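Local coordinates for extracellular solute-binding protein family 1 (Arthrobacter chlorophenolicus, PDB 4R2F) that binds the disaccharide laminaribiose and probably delivers such sugars to an ABC transporter for import, at residues Y52-A66 with E327-L339. Sequence-based numbering, arbitrary orientation.
Sequences YNDAAKKIAEGFSGA and EFVVYYLGKLKEL
Tyr331 holds CG anti to the backbone N (chi1 163°), which brings its ring against Ile59 O and Phe63; the same torsion in Phe63 sets that ring against Phe328. Tyr331 OH donates to Ile59 O at 2.5 Å, a short bond 16° from the carbonyl plane. Gly62 N also donates to this oxygen, so two donors grip this carbonyl. Phe63 CA lies over one face of the Tyr331 ring, 4.0 Å from its centroid. The Phe63 ring takes Phe328 CA over one face and the edge of the Phe328 ring in a T-shaped pair, with planes at 85°. A phenylalanine in place of Tyr331 would probably keep the ring packing but leave Ile59 O with one donor fewer. Ile59 is a knob among Tyr332, Lys335, Glu338 and Leu339, its CG2 3.7 Å from Tyr332 CD1. Leu339 in turn fits among Tyr52, Ala55, Ala56 and Ile59. A water links Tyr52 OH, which is also hydrogen-bonded to Asp44, to Tyr332 OH. Phe42 of strand 40-44 meets Phe328 and Tyr332. Helix 50-61 and the loop after it thus pack on helices 322-335 and 337-341, by knobs-into-holes and an aromatic cluster beside the sheet, in one lobe of a periplasmic-binding-protein-like fold.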
loop_
_atom_site.group_PDB
_atom_site.type_symbol
_atom_site.label_atom_id
_atom_site.label_comp_id
_atom_site.label_asym_id
_atom_site.label_seq_id
_atom_site.Cartn_x
_atom_site.Cartn_y
_atom_site.Cartn_z
ATOM N N TYR A 52 -3.765 16.347 0.406
ATOM C CA TYR A 52 -2.739 15.721 1.274
ATOM C C TYR A 52 -1.374 16.387 1.032
ATOM O O TYR A 52 -0.682 16.744 1.966
ATOM C CB TYR A 52 -2.622 14.181 1.064
ATOM C CG TYR A 52 -1.279 13.713 1.558
ATOM C CD1 TYR A 52 -0.165 13.717 0.713
ATOM C CD2 TYR A 52 -1.081 13.426 2.890
ATOM C CE1 TYR A 52 1.092 13.389 1.179
ATOM C CE2 TYR A 52 0.159 13.076 3.359
ATOM C CZ TYR A 52 1.246 13.084 2.512
ATOM O OH TYR A 52 2.475 12.781 2.997
ATOM N N ASN A 53 -0.974 16.549 -0.226
ATOM C CA ASN A 53 0.357 17.090 -0.500
ATOM C C ASN A 53 0.505 18.558 -0.141
ATOM O O ASN A 53 1.557 18.945 0.295
ATOM C CB ASN A 53 0.750 16.857 -1.941
ATOM C CG ASN A 53 1.036 15.400 -2.215
ATOM O OD1 ASN A 53 2.067 14.838 -1.767
ATOM N ND2 ASN A 53 0.127 14.766 -2.941
ATOM N N ASP A 54 -0.550 19.352 -0.317
ATOM C CA ASP A 54 -0.584 20.738 0.186
ATOM C C ASP A 54 -0.302 20.820 1.687
ATOM O O ASP A 54 0.522 21.617 2.133
ATOM C CB ASP A 54 -1.948 21.398 -0.066
ATOM C CG ASP A 54 -2.258 21.600 -1.542
ATOM O OD1 ASP A 54 -1.325 21.693 -2.355
ATOM O OD2 ASP A 54 -3.452 21.683 -1.888
ATOM N N ALA A 55 -0.985 19.982 2.457
ATOM C CA ALA A 55 -0.808 19.967 3.897
ATOM C C ALA A 55 0.566 19.477 4.309
ATOM O O ALA A 55 1.153 20.000 5.242
ATOM C CB ALA A 55 -1.882 19.113 4.552
ATOM N N ALA A 56 1.080 18.459 3.629
ATOM C CA ALA A 56 2.370 17.882 4.007
ATOM C C ALA A 56 3.478 18.871 3.633
ATOM O O ALA A 56 4.470 19.008 4.358
ATOM C CB ALA A 56 2.572 16.544 3.305
ATOM N N LYS A 57 3.306 19.556 2.506
ATOM C CA LYS A 57 4.205 20.653 2.122
ATOM C C LYS A 57 4.301 21.703 3.230
ATOM O O LYS A 57 5.391 22.055 3.638
ATOM C CB LYS A 57 3.697 21.311 0.853
ATOM C CG LYS A 57 4.571 22.428 0.313
ATOM C CD LYS A 57 4.024 22.884 -1.034
ATOM C CE LYS A 57 4.290 24.353 -1.298
ATOM N NZ LYS A 57 5.717 24.525 -1.661
ATOM N N LYS A 58 3.163 22.181 3.727
ATOM C CA LYS A 58 3.175 23.212 4.783
ATOM C C LYS A 58 3.832 22.714 6.062
ATOM O O LYS A 58 4.607 23.441 6.681
ATOM C CB LYS A 58 1.774 23.749 5.081
ATOM C CG LYS A 58 1.380 24.878 4.141
ATOM C CD LYS A 58 -0.104 25.186 4.214
ATOM C CE LYS A 58 -0.553 26.050 3.045
ATOM N NZ LYS A 58 -1.894 25.609 2.565
ATOM N N ILE A 59 3.571 21.468 6.441
ATOM C CA ILE A 59 4.256 20.894 7.600
ATOM C C ILE A 59 5.774 20.910 7.408
ATOM O O ILE A 59 6.515 21.433 8.240
ATOM C CB ILE A 59 3.738 19.484 7.907
ATOM C CG1 ILE A 59 2.310 19.577 8.419
ATOM C CG2 ILE A 59 4.600 18.789 8.959
ATOM C CD1 ILE A 59 1.622 18.239 8.544
ATOM N N ALA A 60 6.229 20.377 6.284
ATOM C CA ALA A 60 7.660 20.256 6.013
ATOM C C ALA A 60 8.349 21.618 5.946
ATOM O O ALA A 60 9.425 21.805 6.495
ATOM C CB ALA A 60 7.882 19.492 4.702
ATOM N N GLU A 61 7.716 22.569 5.275
ATOM C CA GLU A 61 8.314 23.870 5.070
ATOM C C GLU A 61 8.270 24.704 6.344
ATOM O O GLU A 61 8.960 25.712 6.444
ATOM C CB GLU A 61 7.711 24.551 3.831
ATOM C CG GLU A 61 8.057 23.715 2.592
ATOM C CD GLU A 61 7.725 24.334 1.241
ATOM O OE1 GLU A 61 8.341 23.884 0.240
ATOM O OE2 GLU A 61 6.853 25.227 1.158
ATOM N N GLY A 62 7.537 24.221 7.346
ATOM C CA GLY A 62 7.535 24.814 8.684
ATOM C C GLY A 62 8.729 24.456 9.545
ATOM O O GLY A 62 8.968 25.085 10.568
ATOM N N PHE A 63 9.488 23.446 9.135
ATOM C CA PHE A 63 10.673 23.020 9.872
ATOM C C PHE A 63 11.727 24.117 9.917
ATOM O O PHE A 63 12.015 24.751 8.904
ATOM C CB PHE A 63 11.284 21.789 9.213
ATOM C CG PHE A 63 12.603 21.374 9.785
ATOM C CD1 PHE A 63 12.680 20.845 11.064
ATOM C CD2 PHE A 63 13.775 21.498 9.041
ATOM C CE1 PHE A 63 13.905 20.455 11.589
ATOM C CE2 PHE A 63 14.998 21.107 9.560
ATOM C CZ PHE A 63 15.066 20.587 10.835
ATOM N N SER A 64 12.155 24.442 11.122
ATOM C CA SER A 64 13.204 25.414 11.337
ATOM C C SER A 64 13.972 24.949 12.548
ATOM O O SER A 64 13.980 25.600 13.582
ATOM C CB SER A 64 12.599 26.786 11.589
ATOM O OG SER A 64 11.786 26.739 12.744
ATOM N N GLY A 65 14.621 23.809 12.425
ATOM C CA GLY A 65 15.299 23.228 13.554
ATOM C C GLY A 65 16.710 22.963 13.136
ATOM O O GLY A 65 16.953 22.664 11.982
ATOM N N ALA A 66 17.641 23.088 14.062
ATOM C CA ALA A 66 19.037 22.882 13.745
ATOM C C ALA A 66 19.517 24.022 12.867
ATOM O O ALA A 66 20.485 23.889 12.130
ATOM C CB ALA A 66 19.230 21.539 13.055
ATOM N N GLU A 327 16.688 15.867 13.037
ATOM C CA GLU A 327 15.763 16.858 13.572
ATOM C C GLU A 327 14.508 16.978 12.724
ATOM O O GLU A 327 13.404 17.058 13.269
ATOM C CB GLU A 327 16.430 18.234 13.693
ATOM C CG GLU A 327 17.437 18.360 14.838
ATOM C CD GLU A 327 16.866 18.039 16.222
ATOM O OE1 GLU A 327 15.788 18.557 16.591
ATOM O OE2 GLU A 327 17.522 17.278 16.961
ATOM N N PHE A 328 14.671 16.982 11.397
ATOM C CA PHE A 328 13.529 17.090 10.518
ATOM C C PHE A 328 12.602 15.926 10.776
ATOM O O PHE A 328 11.395 16.125 10.895
ATOM C CB PHE A 328 13.880 17.101 9.019
ATOM C CG PHE A 328 12.648 17.104 8.134
ATOM C CD1 PHE A 328 11.941 18.272 7.905
ATOM C CD2 PHE A 328 12.157 15.925 7.592
ATOM C CE1 PHE A 328 10.793 18.276 7.143
ATOM C CE2 PHE A 328 11.008 15.913 6.826
ATOM C CZ PHE A 328 10.315 17.098 6.603
ATOM N N VAL A 329 13.158 14.714 10.823
ATOM C CA VAL A 329 12.313 13.518 10.946
ATOM C C VAL A 329 11.554 13.543 12.270
ATOM O O VAL A 329 10.395 13.194 12.308
ATOM C CB VAL A 329 13.090 12.194 10.767
ATOM C CG1 VAL A 329 12.228 10.984 11.153
ATOM C CG2 VAL A 329 13.604 12.035 9.337
ATOM N N VAL A 330 12.202 13.982 13.344
ATOM C CA VAL A 330 11.538 14.032 14.650
ATOM C C VAL A 330 10.419 15.085 14.629
ATOM O O VAL A 330 9.287 14.859 15.121
ATOM C CB VAL A 330 12.573 14.309 15.758
ATOM C CG1 VAL A 330 11.925 14.544 17.104
ATOM C CG2 VAL A 330 13.551 13.149 15.842
ATOM N N TYR A 331 10.732 16.228 14.049
ATOM C CA TYR A 331 9.740 17.283 13.857
ATOM C C TYR A 331 8.541 16.762 13.060
ATOM O O TYR A 331 7.376 16.956 13.440
ATOM C CB TYR A 331 10.404 18.492 13.159
ATOM C CG TYR A 331 9.419 19.455 12.539
ATOM C CD1 TYR A 331 8.825 20.484 13.287
ATOM C CD2 TYR A 331 9.064 19.324 11.207
ATOM C CE1 TYR A 331 7.911 21.355 12.698
ATOM C CE2 TYR A 331 8.166 20.185 10.613
ATOM C CZ TYR A 331 7.585 21.195 11.354
ATOM O OH TYR A 331 6.700 22.017 10.697
ATOM N N TYR A 332 8.821 16.084 11.948
ATOM C CA TYR A 332 7.742 15.668 11.040
ATOM C C TYR A 332 6.861 14.627 11.723
ATOM O O TYR A 332 5.649 14.746 11.705
ATOM C CB TYR A 332 8.307 15.150 9.732
ATOM C CG TYR A 332 7.333 15.050 8.560
ATOM C CD1 TYR A 332 6.927 16.191 7.865
ATOM C CD2 TYR A 332 6.879 13.809 8.106
ATOM C CE1 TYR A 332 6.052 16.104 6.782
ATOM C CE2 TYR A 332 6.015 13.701 7.017
ATOM C CZ TYR A 332 5.596 14.855 6.350
ATOM O OH TYR A 332 4.765 14.790 5.258
ATOM N N LEU A 333 7.465 13.625 12.353
ATOM C CA LEU A 333 6.661 12.626 13.092
ATOM C C LEU A 333 5.746 13.254 14.146
ATOM O O LEU A 333 4.613 12.804 14.328
ATOM C CB LEU A 333 7.565 11.603 13.764
ATOM C CG LEU A 333 8.258 10.653 12.809
ATOM C CD1 LEU A 333 9.342 9.920 13.561
ATOM C CD2 LEU A 333 7.237 9.694 12.224
ATOM N N GLY A 334 6.227 14.312 14.793
ATOM C CA GLY A 334 5.466 15.030 15.803
ATOM C C GLY A 334 4.239 15.775 15.287
ATOM O O GLY A 334 3.354 16.066 16.060
ATOM N N LYS A 335 4.181 16.073 13.988
ATOM C CA LYS A 335 3.064 16.799 13.384
ATOM C C LYS A 335 2.079 15.912 12.582
ATOM O O LYS A 335 1.000 16.364 12.131
ATOM C CB LYS A 335 3.620 17.936 12.498
ATOM C CG LYS A 335 4.413 18.999 13.274
ATOM C CD LYS A 335 3.665 20.308 13.476
ATOM C CE LYS A 335 3.743 21.193 12.233
ATOM N NZ LYS A 335 2.606 22.150 12.069
ATOM N N LEU A 336 2.442 14.647 12.413
ATOM C CA LEU A 336 1.600 13.700 11.656
ATOM C C LEU A 336 0.146 13.652 12.084
ATOM O O LEU A 336 -0.729 13.489 11.241
ATOM C CB LEU A 336 2.163 12.275 11.735
ATOM C CG LEU A 336 3.446 12.038 10.959
ATOM C CD1 LEU A 336 3.794 10.570 11.116
ATOM C CD2 LEU A 336 3.327 12.422 9.496
ATOM N N LYS A 337 -0.126 13.756 13.385
ATOM C CA LYS A 337 -1.518 13.765 13.849
ATOM C C LYS A 337 -2.409 14.756 13.086
ATOM O O LYS A 337 -3.585 14.486 12.866
ATOM C CB LYS A 337 -1.586 14.048 15.355
ATOM C CG LYS A 337 -0.985 15.376 15.782
ATOM C CD LYS A 337 -0.991 15.541 17.294
ATOM C CE LYS A 337 -0.480 16.923 17.657
ATOM N NZ LYS A 337 0.042 16.952 19.045
ATOM N N GLU A 338 -1.856 15.884 12.653
ATOM C CA GLU A 338 -2.674 16.882 11.939
ATOM C C GLU A 338 -3.269 16.333 10.659
ATOM O O GLU A 338 -4.344 16.763 10.248
ATOM C CB GLU A 338 -1.847 18.129 11.596
ATOM C CG GLU A 338 -1.432 18.936 12.824
ATOM C CD GLU A 338 -0.300 19.918 12.561
ATOM O OE1 GLU A 338 -0.016 20.245 11.379
ATOM O OE2 GLU A 338 0.305 20.366 13.558
ATOM N N LEU A 339 -2.572 15.391 10.015
ATOM C CA LEU A 339 -3.035 14.851 8.745
ATOM C C LEU A 339 -4.260 13.970 8.931
ATOM O O LEU A 339 -5.173 13.982 8.100
ATOM C CB LEU A 339 -1.913 14.082 8.045
ATOM C CG LEU A 339 -0.682 14.917 7.678
ATOM C CD1 LEU A 339 0.486 14.014 7.289
ATOM C CD2 LEU A 339 -0.983 15.925 6.571
HETATM O O HOH W 1 4.739 12.106 4.333
#